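Local coordinates for protein N-acyl-D-glutamate deacylase (Bordetella bronchiseptica, PDB 3GIP) that catalyses the zinc-dependent hydrolysis of N-acyl-D-glutamate, releasing D-glutamate, as a member of the amidohydrolase superfamily, at residues R213-I219 with C242-H248; V277-Y282 with C359-D365; G286-I292 with A339-A345; R303-S307 with N369-P373. All blocks are in the same frame, centred on the assembly; numbering follows the deposited sequence.

Contact 1: R213-I219 with C242-H248; sequences RLHTSHI and CATVVSH. With ZN (zinc ion), chain F.
The imidazoles of His218 and His248 form an offset edge-to-face (T-shaped) pair with planes 89° apart. CE1 of His248 stands over one face of the His218 ring, displaced toward its rim and only 3.1 Å from His218 ND1. From the other partner's standpoint, His218 lies at the edge of the His248 ring, one face of which is overlain by CB of Ser247. A zinc ion shared by both rings accounts for their closeness. It is bound by His218 ND1 at 2.0 Å and by His248 NE2 at 2.1 Å, so the two nitrogens come close as fellow ligands and not as a hydrogen-bonded pair; Cys95 binds the same metal. The His218 ring reaches it with CG anti to the backbone N (chi1 170°). Such placing illustrates the amidohydrolase version of the TIM barrel, in which metal ligands sit at the C-terminal ends of parallel strands. Here strands 214-218 and 243-246 are neighbours joined through helix 226-240 as a beta-alpha-beta unit. Their backbones are laced by four bonds, running from His215 N to Ala243 O up to Ser247 N to Ser217 O. On one sheet face Leu214 CD2 presses tightly on Ala243 CB at 3.4 Å, and Thr216 lies alongside Val245. On the other, the His215 ring stacks with Phe184; a water in its plane joins His215 ND1 to Thr244 OG1, while His215 NE2 is hydrogen-bonded to Thr186.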
loop_
_atom_site.group_PDB
_atom_site.type_symbol
_atom_site.label_atom_id
_atom_site.label_comp_id
_atom_site.label_asym_id
_atom_site.label_seq_id
_atom_site.Cartn_x
_atom_site.Cartn_y
_atom_site.Cartn_z
ATOM N N ARG A 213 1.638 -17.604 -3.893
ATOM C CA ARG A 213 1.282 -16.408 -3.143
ATOM C C ARG A 213 2.543 -15.584 -2.903
ATOM O O ARG A 213 3.654 -16.050 -3.149
ATOM C CB ARG A 213 0.606 -16.789 -1.821
ATOM C CG ARG A 213 -0.694 -17.577 -2.008
ATOM C CD ARG A 213 -1.728 -16.809 -2.831
ATOM N NE ARG A 213 -2.821 -17.677 -3.272
ATOM C CZ ARG A 213 -3.818 -18.094 -2.497
ATOM N NH1 ARG A 213 -3.886 -17.723 -1.227
ATOM N NH2 ARG A 213 -4.742 -18.908 -2.995
ATOM N N LEU A 214 2.373 -14.365 -2.407
ATOM C CA LEU A 214 3.496 -13.454 -2.210
ATOM C C LEU A 214 4.146 -13.310 -0.846
ATOM O O LEU A 214 3.582 -13.665 0.191
ATOM C CB LEU A 214 3.076 -12.043 -2.623
ATOM C CG LEU A 214 2.744 -11.696 -4.067
ATOM C CD1 LEU A 214 1.902 -10.433 -4.086
ATOM C CD2 LEU A 214 4.027 -11.497 -4.858
ATOM N N HIS A 215 5.360 -12.770 -0.887
ATOM C CA HIS A 215 6.098 -12.401 0.306
ATOM C C HIS A 215 6.396 -10.938 0.015
ATOM O O HIS A 215 7.173 -10.646 -0.899
ATOM C CB HIS A 215 7.448 -13.099 0.460
ATOM C CG HIS A 215 8.299 -12.487 1.536
ATOM N ND1 HIS A 215 9.676 -12.551 1.533
ATOM C CD2 HIS A 215 7.960 -11.779 2.641
ATOM C CE1 HIS A 215 10.149 -11.907 2.587
ATOM N NE2 HIS A 215 9.128 -11.429 3.276
ATOM N N THR A 216 5.756 -10.027 0.736
ATOM C CA THR A 216 6.032 -8.603 0.548
ATOM C C THR A 216 6.878 -8.253 1.763
ATOM O O THR A 216 6.670 -8.805 2.849
ATOM C CB THR A 216 4.746 -7.752 0.513
ATOM O OG1 THR A 216 4.105 -7.782 1.793
ATOM C CG2 THR A 216 3.792 -8.282 -0.549
ATOM N N SER A 217 7.832 -7.344 1.607
ATOM C CA SER A 217 8.695 -7.047 2.733
ATOM C C SER A 217 9.162 -5.630 2.985
ATOM O O SER A 217 9.606 -4.927 2.075
ATOM C CB SER A 217 9.940 -7.945 2.655
ATOM O OG SER A 217 10.845 -7.685 3.721
ATOM N N HIS A 218 9.028 -5.219 4.242
ATOM C CA HIS A 218 9.559 -3.947 4.688
ATOM C C HIS A 218 10.867 -4.562 5.178
ATOM O O HIS A 218 10.905 -5.229 6.219
ATOM C CB HIS A 218 8.739 -3.377 5.850
ATOM C CG HIS A 218 9.370 -2.185 6.502
ATOM N ND1 HIS A 218 8.652 -1.063 6.867
ATOM C CD2 HIS A 218 10.650 -1.951 6.879
ATOM C CE1 HIS A 218 9.465 -0.193 7.439
ATOM N NE2 HIS A 218 10.682 -0.707 7.459
ATOM N N ILE A 219 11.927 -4.382 4.398
ATOM C CA ILE A 219 13.215 -4.989 4.706
ATOM C C ILE A 219 13.880 -4.606 6.031
ATOM O O ILE A 219 13.492 -3.640 6.689
ATOM C CB ILE A 219 14.180 -4.814 3.508
ATOM C CG1 ILE A 219 14.498 -3.338 3.270
ATOM C CG2 ILE A 219 13.521 -5.396 2.251
ATOM C CD1 ILE A 219 15.385 -3.112 2.059
ATOM N N CYS A 242 9.577 -18.094 -4.213
ATOM C CA CYS A 242 8.432 -17.293 -3.802
ATOM C C CYS A 242 8.440 -15.895 -4.414
ATOM O O CYS A 242 9.433 -15.168 -4.305
ATOM C CB CYS A 242 8.401 -17.174 -2.275
ATOM S SG CYS A 242 6.878 -16.466 -1.612
ATOM N N ALA A 243 7.336 -15.523 -5.060
ATOM C CA ALA A 243 7.214 -14.194 -5.654
ATOM C C ALA A 243 7.472 -13.202 -4.520
ATOM O O ALA A 243 6.963 -13.369 -3.409
ATOM C CB ALA A 243 5.821 -14.001 -6.232
ATOM N N THR A 244 8.245 -12.158 -4.809
ATOM C CA THR A 244 8.628 -11.187 -3.791
ATOM C C THR A 244 8.369 -9.737 -4.173
ATOM O O THR A 244 8.500 -9.360 -5.335
ATOM C CB THR A 244 10.134 -11.336 -3.486
ATOM O OG1 THR A 244 10.403 -12.683 -3.075
ATOM C CG2 THR A 244 10.578 -10.373 -2.399
ATOM N N VAL A 245 8.002 -8.930 -3.181
ATOM C CA VAL A 245 7.771 -7.505 -3.389
ATOM C C VAL A 245 8.556 -6.740 -2.331
ATOM O O VAL A 245 8.432 -7.018 -1.138
ATOM C CB VAL A 245 6.279 -7.123 -3.251
ATOM C CG1 VAL A 245 6.124 -5.611 -3.337
ATOM C CG2 VAL A 245 5.460 -7.786 -4.347
ATOM N N VAL A 246 9.390 -5.799 -2.768
ATOM C CA VAL A 246 10.160 -4.982 -1.840
ATOM C C VAL A 246 9.326 -3.728 -1.591
ATOM O O VAL A 246 9.186 -2.880 -2.471
ATOM C CB VAL A 246 11.528 -4.569 -2.430
ATOM C CG1 VAL A 246 12.288 -3.721 -1.415
ATOM C CG2 VAL A 246 12.335 -5.813 -2.798
ATOM N N SER A 247 8.760 -3.632 -0.393
ATOM C CA SER A 247 7.910 -2.509 -0.018
ATOM C C SER A 247 8.631 -1.174 0.096
ATOM O O SER A 247 9.792 -1.114 0.501
ATOM C CB SER A 247 7.219 -2.806 1.314
ATOM O OG SER A 247 6.391 -3.953 1.210
ATOM N N HIS A 248 7.906 -0.111 -0.250
ATOM C CA HIS A 248 8.403 1.261 -0.181
ATOM C C HIS A 248 9.921 1.342 -0.251
ATOM O O HIS A 248 10.583 1.799 0.683
ATOM C CB HIS A 248 7.876 1.954 1.095
ATOM C CG HIS A 248 7.973 1.128 2.347
ATOM N ND1 HIS A 248 9.146 0.546 2.776
ATOM C CD2 HIS A 248 7.052 0.858 3.305
ATOM C CE1 HIS A 248 8.948 -0.042 3.941
ATOM N NE2 HIS A 248 7.685 0.134 4.286
HETATM ZN ZN ZN F . 6.870 -0.516 6.118
HETATM O O HOH W 1 5.105 -17.281 -5.169
HETATM O O HOH W 2 11.375 -13.289 -0.617
HETATM O O HOH W 3 4.648 -5.258 3.062
HETATM O O HOH W 4 11.370 -2.206 2.478
#

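Contact 2: V277-Y282 with C359-D365; sequences VALDIY and CCMVGSD. With FMT (formic acid), chain D.
Leu279, Cys360 and Met361 carry much of the pairing of parallel strands 277-281 and 360-362, two adjacent staves of the TIM barrel. Leu279 sets its CG against Cys360 CB at 3.9 Å, with one methyl, CD2, reaching back over the carbonyl of Cys359. Cys360 SG settles against Ile281, 3.8 Å from both its CG1 and CG2, which extends this apolar face toward helix 348-356. Met361 lies on the opposite face. Its chain bends at the last torsion (chi3 -78°), folding CE back to 3.9 Å from Ala278 CB and beside the Leu279 carbonyl. That carbonyl oxygen is gripped by Met361 N at 2.8 Å in a nearly straight bond (174°). On the Met361 face, Asp280 OD1 accepts the backbone N-H of His248, and a water ties the same oxygen to Gly363 O. Tyr282 and Asp365 carry the contact to the mouth of the barrel: the Asp365 carboxylate crosses the Tyr282 ring obliquely, the two planes 40° apart. Tyr282 OH donates to O2 of a formate at 2.6 Å, an anion also held by Lys250 and Arg376. A phenol hydroxyl and two basic side chains gathered on one formate are consistent with a pocket for a carboxylate, perhaps the substrate's.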
loop_
_atom_site.group_PDB
_atom_site.type_symbol
_atom_site.label_atom_id
_atom_site.label_comp_id
_atom_site.label_asym_id
_atom_site.label_seq_id
_atom_site.Cartn_x
_atom_site.Cartn_y
_atom_site.Cartn_z
ATOM N N VAL A 277 9.985 -10.686 -8.965
ATOM C CA VAL A 277 10.266 -9.643 -7.995
ATOM C C VAL A 277 9.735 -8.303 -8.476
ATOM O O VAL A 277 9.894 -7.936 -9.642
ATOM C CB VAL A 277 11.786 -9.514 -7.722
ATOM C CG1 VAL A 277 12.518 -9.130 -8.992
ATOM C CG2 VAL A 277 12.034 -8.486 -6.624
ATOM N N ALA A 278 9.074 -7.590 -7.575
ATOM C CA ALA A 278 8.539 -6.275 -7.885
ATOM C C ALA A 278 8.800 -5.381 -6.682
ATOM O O ALA A 278 9.377 -5.818 -5.688
ATOM C CB ALA A 278 7.042 -6.360 -8.178
ATOM N N LEU A 279 8.389 -4.124 -6.775
ATOM C CA LEU A 279 8.590 -3.190 -5.678
ATOM C C LEU A 279 7.578 -2.066 -5.789
ATOM O O LEU A 279 6.796 -2.012 -6.737
ATOM C CB LEU A 279 10.008 -2.603 -5.724
ATOM C CG LEU A 279 10.387 -1.787 -6.971
ATOM C CD1 LEU A 279 11.500 -0.812 -6.614
ATOM C CD2 LEU A 279 10.832 -2.695 -8.106
ATOM N N ASP A 280 7.583 -1.177 -4.805
ATOM C CA ASP A 280 6.683 -0.040 -4.841
ATOM C C ASP A 280 7.266 1.127 -4.067
ATOM O O ASP A 280 8.161 0.955 -3.233
ATOM C CB ASP A 280 5.282 -0.420 -4.310
ATOM C CG ASP A 280 5.313 -1.044 -2.920
ATOM O OD1 ASP A 280 5.542 -0.321 -1.928
ATOM O OD2 ASP A 280 5.101 -2.274 -2.822
ATOM N N ILE A 281 6.778 2.321 -4.382
ATOM C CA ILE A 281 7.214 3.537 -3.708
ATOM C C ILE A 281 6.046 4.500 -3.566
ATOM O O ILE A 281 4.995 4.323 -4.188
ATOM C CB ILE A 281 8.315 4.306 -4.518
ATOM C CG1 ILE A 281 7.785 4.720 -5.899
ATOM C CG2 ILE A 281 9.559 3.463 -4.661
ATOM C CD1 ILE A 281 7.087 6.085 -5.946
ATOM N N TYR A 282 6.234 5.502 -2.711
ATOM C CA TYR A 282 5.278 6.588 -2.575
ATOM C C TYR A 282 6.162 7.746 -3.049
ATOM O O TYR A 282 7.372 7.746 -2.816
ATOM C CB TYR A 282 4.771 6.768 -1.131
ATOM C CG TYR A 282 5.801 6.655 -0.039
ATOM C CD1 TYR A 282 6.673 7.708 0.241
ATOM C CD2 TYR A 282 5.896 5.498 0.730
ATOM C CE1 TYR A 282 7.613 7.610 1.261
ATOM C CE2 TYR A 282 6.830 5.386 1.749
ATOM C CZ TYR A 282 7.686 6.446 2.010
ATOM O OH TYR A 282 8.612 6.336 3.017
ATOM N N CYS A 359 9.458 -2.676 -12.709
ATOM C CA CYS A 359 8.579 -3.425 -11.815
ATOM C C CYS A 359 8.112 -2.624 -10.612
ATOM O O CYS A 359 7.649 -3.198 -9.625
ATOM C CB CYS A 359 9.279 -4.695 -11.334
ATOM S SG CYS A 359 9.737 -5.812 -12.681
ATOM N N CYS A 360 8.215 -1.301 -10.689
ATOM C CA CYS A 360 7.803 -0.473 -9.565
ATOM C C CYS A 360 6.351 -0.024 -9.632
ATOM O O CYS A 360 5.923 0.631 -10.581
ATOM C CB CYS A 360 8.705 0.762 -9.435
ATOM S SG CYS A 360 8.541 1.579 -7.826
ATOM N N MET A 361 5.597 -0.384 -8.602
ATOM C CA MET A 361 4.194 -0.013 -8.492
ATOM C C MET A 361 4.112 1.166 -7.522
ATOM O O MET A 361 5.136 1.619 -7.000
ATOM C CB MET A 361 3.398 -1.195 -7.934
ATOM C CG MET A 361 3.599 -2.482 -8.714
ATOM S SD MET A 361 2.908 -3.932 -7.882
ATOM C CE MET A 361 4.156 -4.232 -6.652
ATOM N N VAL A 362 2.902 1.659 -7.281
ATOM C CA VAL A 362 2.709 2.767 -6.353
ATOM C C VAL A 362 1.994 2.266 -5.099
ATOM O O VAL A 362 0.953 1.604 -5.185
ATOM C CB VAL A 362 1.871 3.901 -6.991
ATOM C CG1 VAL A 362 1.707 5.060 -6.006
ATOM C CG2 VAL A 362 2.542 4.379 -8.270
ATOM N N GLY A 363 2.576 2.573 -3.942
ATOM C CA GLY A 363 2.000 2.187 -2.661
ATOM C C GLY A 363 1.969 3.439 -1.804
ATOM O O GLY A 363 3.015 4.028 -1.550
ATOM N N SER A 364 0.789 3.844 -1.344
ATOM C CA SER A 364 0.675 5.075 -0.561
ATOM C C SER A 364 1.259 5.011 0.844
ATOM O O SER A 364 1.801 6.003 1.338
ATOM C CB SER A 364 -0.787 5.513 -0.461
ATOM O OG SER A 364 -1.494 4.711 0.471
ATOM N N ASP A 365 1.141 3.851 1.485
ATOM C CA ASP A 365 1.637 3.658 2.844
ATOM C C ASP A 365 1.015 4.694 3.782
ATOM O O ASP A 365 1.652 5.171 4.724
ATOM C CB ASP A 365 3.167 3.750 2.878
ATOM C CG ASP A 365 3.765 3.109 4.118
ATOM O OD1 ASP A 365 3.013 2.475 4.888
ATOM O OD2 ASP A 365 4.991 3.225 4.323
HETATM C C FMT D . 8.003 4.157 5.495
HETATM O O1 FMT D . 7.307 5.089 5.817
HETATM O O2 FMT D . 8.525 4.114 4.266
HETATM O O HOH W 5 5.448 2.412 -1.221
#

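Contact 3: G286-I292 with A339-A345; sequences GSSTILI and AGAIYFA. With FMT (formic acid), chain D; FMT (formic acid), chain E.
Tyr343 reaches lengthwise along strand 287-290, meeting it step by step from CB to OH. At its root, CB meets Ser287 OG at 3.3 Å. The same hydroxyl stays near CD2, which also passes 3.6 Å from O1 of a bound formate. Further out, CE2 touches the methyl CG2 of Thr289 at 3.8 Å. The tip ends between two backbone groups: OH donates to Ile290 O at 2.8 Å, an oxygen lying in the ring plane, and accepts the N-H of Ile292 at 3.0 Å. CG beside the backbone N (chi1 -57°) lays the ring along the neighbouring strand in this way. Beneath it the antiparallel ladder alternates, Ser287 with Tyr343 and Thr289 with Ala341 as hydrogen-bonded pairs, Ser288 with Ile342 and Ile290 with Gly340 as non-hydrogen-bonded ones. Strand 339-343 is the middle one of three, its far side paired with strand 303-307. Leu291 closes the end of the ladder, resting CD1 on Ala341 CB. Ser287 OG donates at 2.6 Å to O1 of that formate, to which Arg295 also bonds, and Ser288 N donates at 3.0 Å to O1 of a second one in a bond of 175°. The phenol oxygen of Tyr343 both donates and accepts, which fixes its position; on the partner strand the Ser287 hydroxyl and the Ser288 N-H each bind a formate, consistent with a surface suited to carboxylates.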
loop_
_atom_site.group_PDB
_atom_site.type_symbol
_atom_site.label_atom_id
_atom_site.label_comp_id
_atom_site.label_asym_id
_atom_site.label_seq_id
_atom_site.Cartn_x
_atom_site.Cartn_y
_atom_site.Cartn_z
ATOM N N GLY A 286 10.402 11.615 2.266
ATOM C CA GLY A 286 10.359 11.473 3.708
ATOM C C GLY A 286 9.523 10.254 4.046
ATOM O O GLY A 286 8.524 9.991 3.380
ATOM N N SER A 287 9.936 9.502 5.062
ATOM C CA SER A 287 9.204 8.312 5.478
ATOM C C SER A 287 8.363 8.662 6.697
ATOM O O SER A 287 8.420 9.781 7.193
ATOM C CB SER A 287 10.185 7.194 5.833
ATOM O OG SER A 287 10.943 7.535 6.984
ATOM N N SER A 288 7.573 7.707 7.180
ATOM C CA SER A 288 6.755 7.956 8.359
ATOM C C SER A 288 6.409 6.640 9.026
ATOM O O SER A 288 5.905 5.725 8.387
ATOM C CB SER A 288 5.463 8.691 7.988
ATOM O OG SER A 288 4.720 9.020 9.155
ATOM N N THR A 289 6.706 6.542 10.313
ATOM C CA THR A 289 6.400 5.332 11.058
ATOM C C THR A 289 6.505 5.665 12.536
ATOM O O THR A 289 6.444 6.831 12.916
ATOM C CB THR A 289 7.369 4.178 10.682
ATOM O OG1 THR A 289 6.959 2.975 11.345
ATOM C CG2 THR A 289 8.799 4.512 11.078
ATOM N N ILE A 290 6.648 4.649 13.376
ATOM C CA ILE A 290 6.752 4.891 14.805
ATOM C C ILE A 290 7.990 5.722 15.131
ATOM O O ILE A 290 8.974 5.711 14.386
ATOM C CB ILE A 290 6.818 3.562 15.578
ATOM C CG1 ILE A 290 8.007 2.730 15.092
ATOM C CG2 ILE A 290 5.524 2.796 15.369
ATOM C CD1 ILE A 290 8.214 1.430 15.862
ATOM N N LEU A 291 7.927 6.459 16.233
ATOM C CA LEU A 291 9.056 7.272 16.656
ATOM C C LEU A 291 10.121 6.336 17.208
ATOM O O LEU A 291 9.848 5.510 18.085
ATOM C CB LEU A 291 8.634 8.279 17.730
ATOM C CG LEU A 291 9.759 9.162 18.282
ATOM C CD1 LEU A 291 10.378 9.980 17.160
ATOM C CD2 LEU A 291 9.199 10.082 19.353
ATOM N N ILE A 292 11.335 6.467 16.686
ATOM C CA ILE A 292 12.457 5.630 17.095
ATOM C C ILE A 292 13.528 6.505 17.743
ATOM O O ILE A 292 14.232 7.249 17.065
ATOM C CB ILE A 292 13.030 4.896 15.866
ATOM C CG1 ILE A 292 11.931 4.033 15.239
ATOM C CG2 ILE A 292 14.224 4.045 16.268
ATOM C CD1 ILE A 292 12.250 3.529 13.848
ATOM N N ALA A 339 4.687 7.057 20.043
ATOM C CA ALA A 339 4.447 8.139 19.100
ATOM C C ALA A 339 4.861 7.749 17.690
ATOM O O ALA A 339 5.370 6.655 17.458
ATOM C CB ALA A 339 5.223 9.379 19.536
ATOM N N GLY A 340 4.628 8.663 16.754
ATOM C CA GLY A 340 4.992 8.432 15.371
ATOM C C GLY A 340 5.695 9.677 14.869
ATOM O O GLY A 340 5.611 10.736 15.501
ATOM N N ALA A 341 6.388 9.562 13.740
ATOM C CA ALA A 341 7.099 10.705 13.183
ATOM C C ALA A 341 7.354 10.575 11.694
ATOM O O ALA A 341 7.189 9.503 11.107
ATOM C CB ALA A 341 8.433 10.881 13.903
ATOM N N ILE A 342 7.749 11.693 11.093
ATOM C CA ILE A 342 8.103 11.743 9.686
ATOM C C ILE A 342 9.610 11.954 9.686
ATOM O O ILE A 342 10.138 12.760 10.462
ATOM C CB ILE A 342 7.416 12.919 8.953
ATOM C CG1 ILE A 342 5.915 12.645 8.837
ATOM C CG2 ILE A 342 8.040 13.110 7.565
ATOM C CD1 ILE A 342 5.110 13.809 8.312
ATOM N N TYR A 343 10.293 11.209 8.827
ATOM C CA TYR A 343 11.741 11.267 8.709
ATOM C C TYR A 343 12.103 11.758 7.313
ATOM O O TYR A 343 11.948 11.035 6.334
ATOM C CB TYR A 343 12.327 9.870 8.934
ATOM C CG TYR A 343 11.955 9.272 10.270
ATOM C CD1 TYR A 343 12.685 9.573 11.419
ATOM C CD2 TYR A 343 10.857 8.417 10.388
ATOM C CE1 TYR A 343 12.334 9.033 12.655
ATOM C CE2 TYR A 343 10.498 7.875 11.623
ATOM C CZ TYR A 343 11.240 8.184 12.747
ATOM O OH TYR A 343 10.899 7.632 13.963
ATOM N N PHE A 344 12.573 12.998 7.232
ATOM C CA PHE A 344 12.959 13.601 5.958
ATOM C C PHE A 344 14.386 13.159 5.681
ATOM O O PHE A 344 15.338 13.873 5.990
ATOM C CB PHE A 344 12.853 15.122 6.086
ATOM C CG PHE A 344 11.455 15.595 6.365
ATOM C CD1 PHE A 344 10.502 15.616 5.347
ATOM C CD2 PHE A 344 11.071 15.972 7.651
ATOM C CE1 PHE A 344 9.192 16.003 5.602
ATOM C CE2 PHE A 344 9.760 16.361 7.917
ATOM C CZ PHE A 344 8.818 16.377 6.890
ATOM N N ALA A 345 14.532 11.980 5.080
ATOM C CA ALA A 345 15.861 11.427 4.857
ATOM C C ALA A 345 16.207 10.864 3.489
ATOM O O ALA A 345 17.249 10.227 3.343
ATOM C CB ALA A 345 16.130 10.357 5.919
HETATM C C FMT D . 8.003 4.157 5.495
HETATM O O1 FMT D . 7.307 5.089 5.817
HETATM O O2 FMT D . 8.525 4.114 4.266
HETATM C C FMT E . 11.261 4.366 8.039
HETATM O O1 FMT E . 11.461 5.455 8.520
HETATM O O2 FMT E . 11.732 3.275 8.655
HETATM O O HOH W 6 7.566 5.812 20.167
#

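Contact 4: R303-S307 with N369-P373; sequences RITWS and NDARP
Thr305 O receives the N-H of Arg372 at 2.9 Å, in the carbonyl plane and fairly straight (161°), the one firm direct hydrogen bond of this contact. Beside it the Asp370 carboxylate divides its two oxygens between neighbours. OD1 comes obliquely to the Trp306 indole, 3.4 Å from CD1, with the two planes 43° apart. OD2 faces Thr305 OG1 and is linked to it by a water, which donates to Asp370 OD2 at 2.7 Å and lies 2.8 Å from Thr305 OG1. A second water spans the carbonyls of Ile304 and Arg372, donating to each. Thr305 CG2 packs at 3.3 Å from Arg372 O, placed there by a first torsion (chi1 51°) that sets CG2 anti to the carbonyl carbon. Topologically, this ties the outer strand 303-307 of a small antiparallel sheet to the loop that follows barrel strand 360-362 and leads into helix 376-391; Thr305 stands where that outer strand turns a corner. Behind the first shell, Thr305 and Trp306 are anchored by backbone bonds to Gly340, and the Trp306 side chain touches Pro338. Across the contact, Ala371 touches Ser314 and Arg372 touches Pro445.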
loop_
_atom_site.group_PDB
_atom_site.type_symbol
_atom_site.label_atom_id
_atom_site.label_comp_id
_atom_site.label_asym_id
_atom_site.label_seq_id
_atom_site.Cartn_x
_atom_site.Cartn_y
_atom_site.Cartn_z
ATOM N N ARG A 303 9.756 15.016 12.752
ATOM C CA ARG A 303 8.518 15.723 13.060
ATOM C C ARG A 303 7.450 14.751 13.542
ATOM O O ARG A 303 7.141 13.772 12.873
ATOM C CB ARG A 303 8.032 16.491 11.820
ATOM C CG ARG A 303 6.867 17.424 12.100
ATOM C CD ARG A 303 6.341 18.093 10.838
ATOM N NE ARG A 303 7.145 19.237 10.413
ATOM C CZ ARG A 303 6.860 19.972 9.340
ATOM N NH1 ARG A 303 5.800 19.667 8.601
ATOM N NH2 ARG A 303 7.613 21.016 9.013
ATOM N N ILE A 304 6.885 15.040 14.708
ATOM C CA ILE A 304 5.876 14.174 15.308
ATOM C C ILE A 304 4.556 14.122 14.539
ATOM O O ILE A 304 4.028 15.145 14.113
ATOM C CB ILE A 304 5.616 14.609 16.772
ATOM C CG1 ILE A 304 6.948 14.660 17.536
ATOM C CG2 ILE A 304 4.648 13.649 17.452
ATOM C CD1 ILE A 304 7.760 13.364 17.483
ATOM N N THR A 305 4.036 12.910 14.359
ATOM C CA THR A 305 2.768 12.705 13.661
ATOM C C THR A 305 1.654 12.396 14.660
ATOM O O THR A 305 0.470 12.592 14.374
ATOM C CB THR A 305 2.869 11.546 12.655
ATOM O OG1 THR A 305 3.412 10.392 13.305
ATOM C CG2 THR A 305 3.770 11.933 11.494
ATOM N N TRP A 306 2.049 11.898 15.829
ATOM C CA TRP A 306 1.116 11.581 16.911
ATOM C C TRP A 306 1.913 11.180 18.143
ATOM O O TRP A 306 3.059 10.773 18.031
ATOM C CB TRP A 306 0.167 10.428 16.532
ATOM C CG TRP A 306 0.837 9.096 16.293
ATOM C CD1 TRP A 306 1.394 8.662 15.127
ATOM C CD2 TRP A 306 1.026 8.034 17.245
ATOM N NE1 TRP A 306 1.918 7.401 15.287
ATOM C CE2 TRP A 306 1.706 6.991 16.577
ATOM C CE3 TRP A 306 0.687 7.864 18.597
ATOM C CZ2 TRP A 306 2.054 5.792 17.211
ATOM C CZ3 TRP A 306 1.036 6.670 19.227
ATOM C CH2 TRP A 306 1.711 5.650 18.532
ATOM N N SER A 307 1.304 11.323 19.317
ATOM C CA SER A 307 1.933 10.947 20.583
ATOM C C SER A 307 0.824 10.731 21.601
ATOM O O SER A 307 0.032 11.633 21.870
ATOM C CB SER A 307 2.874 12.041 21.099
ATOM O OG SER A 307 3.291 11.749 22.430
ATOM N N ASN A 369 -4.757 6.701 10.999
ATOM C CA ASN A 369 -5.086 7.105 12.364
ATOM C C ASN A 369 -4.183 8.184 12.958
ATOM O O ASN A 369 -4.458 8.694 14.045
ATOM C CB ASN A 369 -5.117 5.884 13.291
ATOM C CG ASN A 369 -3.842 5.077 13.244
ATOM O OD1 ASN A 369 -2.755 5.590 13.515
ATOM N ND2 ASN A 369 -3.967 3.798 12.902
ATOM N N ASP A 370 -3.114 8.540 12.251
ATOM C CA ASP A 370 -2.195 9.576 12.725
ATOM C C ASP A 370 -2.909 10.922 12.864
ATOM O O ASP A 370 -3.726 11.289 12.022
ATOM C CB ASP A 370 -1.026 9.739 11.749
ATOM C CG ASP A 370 -0.034 8.597 11.818
ATOM O OD1 ASP A 370 -0.336 7.560 12.449
ATOM O OD2 ASP A 370 1.059 8.738 11.225
ATOM N N ALA A 371 -2.590 11.663 13.922
ATOM C CA ALA A 371 -3.205 12.970 14.146
ATOM C C ALA A 371 -2.778 13.949 13.055
ATOM O O ALA A 371 -3.588 14.722 12.544
ATOM C CB ALA A 371 -2.808 13.508 15.519
ATOM N N ARG A 372 -1.493 13.915 12.715
ATOM C CA ARG A 372 -0.929 14.775 11.677
ATOM C C ARG A 372 -0.141 13.838 10.770
ATOM O O ARG A 372 1.087 13.779 10.823
ATOM C CB ARG A 372 0.004 15.820 12.288
ATOM C CG ARG A 372 0.581 16.794 11.272
ATOM C CD ARG A 372 -0.506 17.655 10.654
ATOM N NE ARG A 372 -1.083 18.573 11.631
ATOM C CZ ARG A 372 -0.414 19.573 12.196
ATOM N NH1 ARG A 372 0.856 19.786 11.881
ATOM N NH2 ARG A 372 -1.015 20.360 13.078
ATOM N N PRO A 373 -0.849 13.099 9.913
ATOM C CA PRO A 373 -0.226 12.146 8.996
ATOM C C PRO A 373 0.643 12.717 7.888
ATOM O O PRO A 373 0.564 13.897 7.546
ATOM C CB PRO A 373 -1.424 11.410 8.418
ATOM C CG PRO A 373 -2.424 12.521 8.290
ATOM C CD PRO A 373 -2.291 13.230 9.628
HETATM O O HOH W 7 3.441 15.757 11.285
HETATM O O HOH W 8 3.599 8.110 11.752
#

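Overall arrangement
Contacts 1 to 3 show how a barrel and a small sheet inserted in it meet beside the metal site. Contacts 1 and 2, with centres 10 Å apart, are successive along the chain and continuous in the barrel, since strands 243-246 and 277-281 are neighbours. Contacts 3 and 4, 9 Å apart, share the three-stranded antiparallel sheet of 287-290, 339-343 and 303-307. That sheet is built from chain lying between the two segments of contact 2, whose pairing closes the excursion; the segments of contacts 3 and 4 alternate. Tyr282 touches Ser287 where contacts 2 and 3 meet around one formate, whereas contact 4 stays farther out, about 13 Å from contact 1 at the nearest atoms.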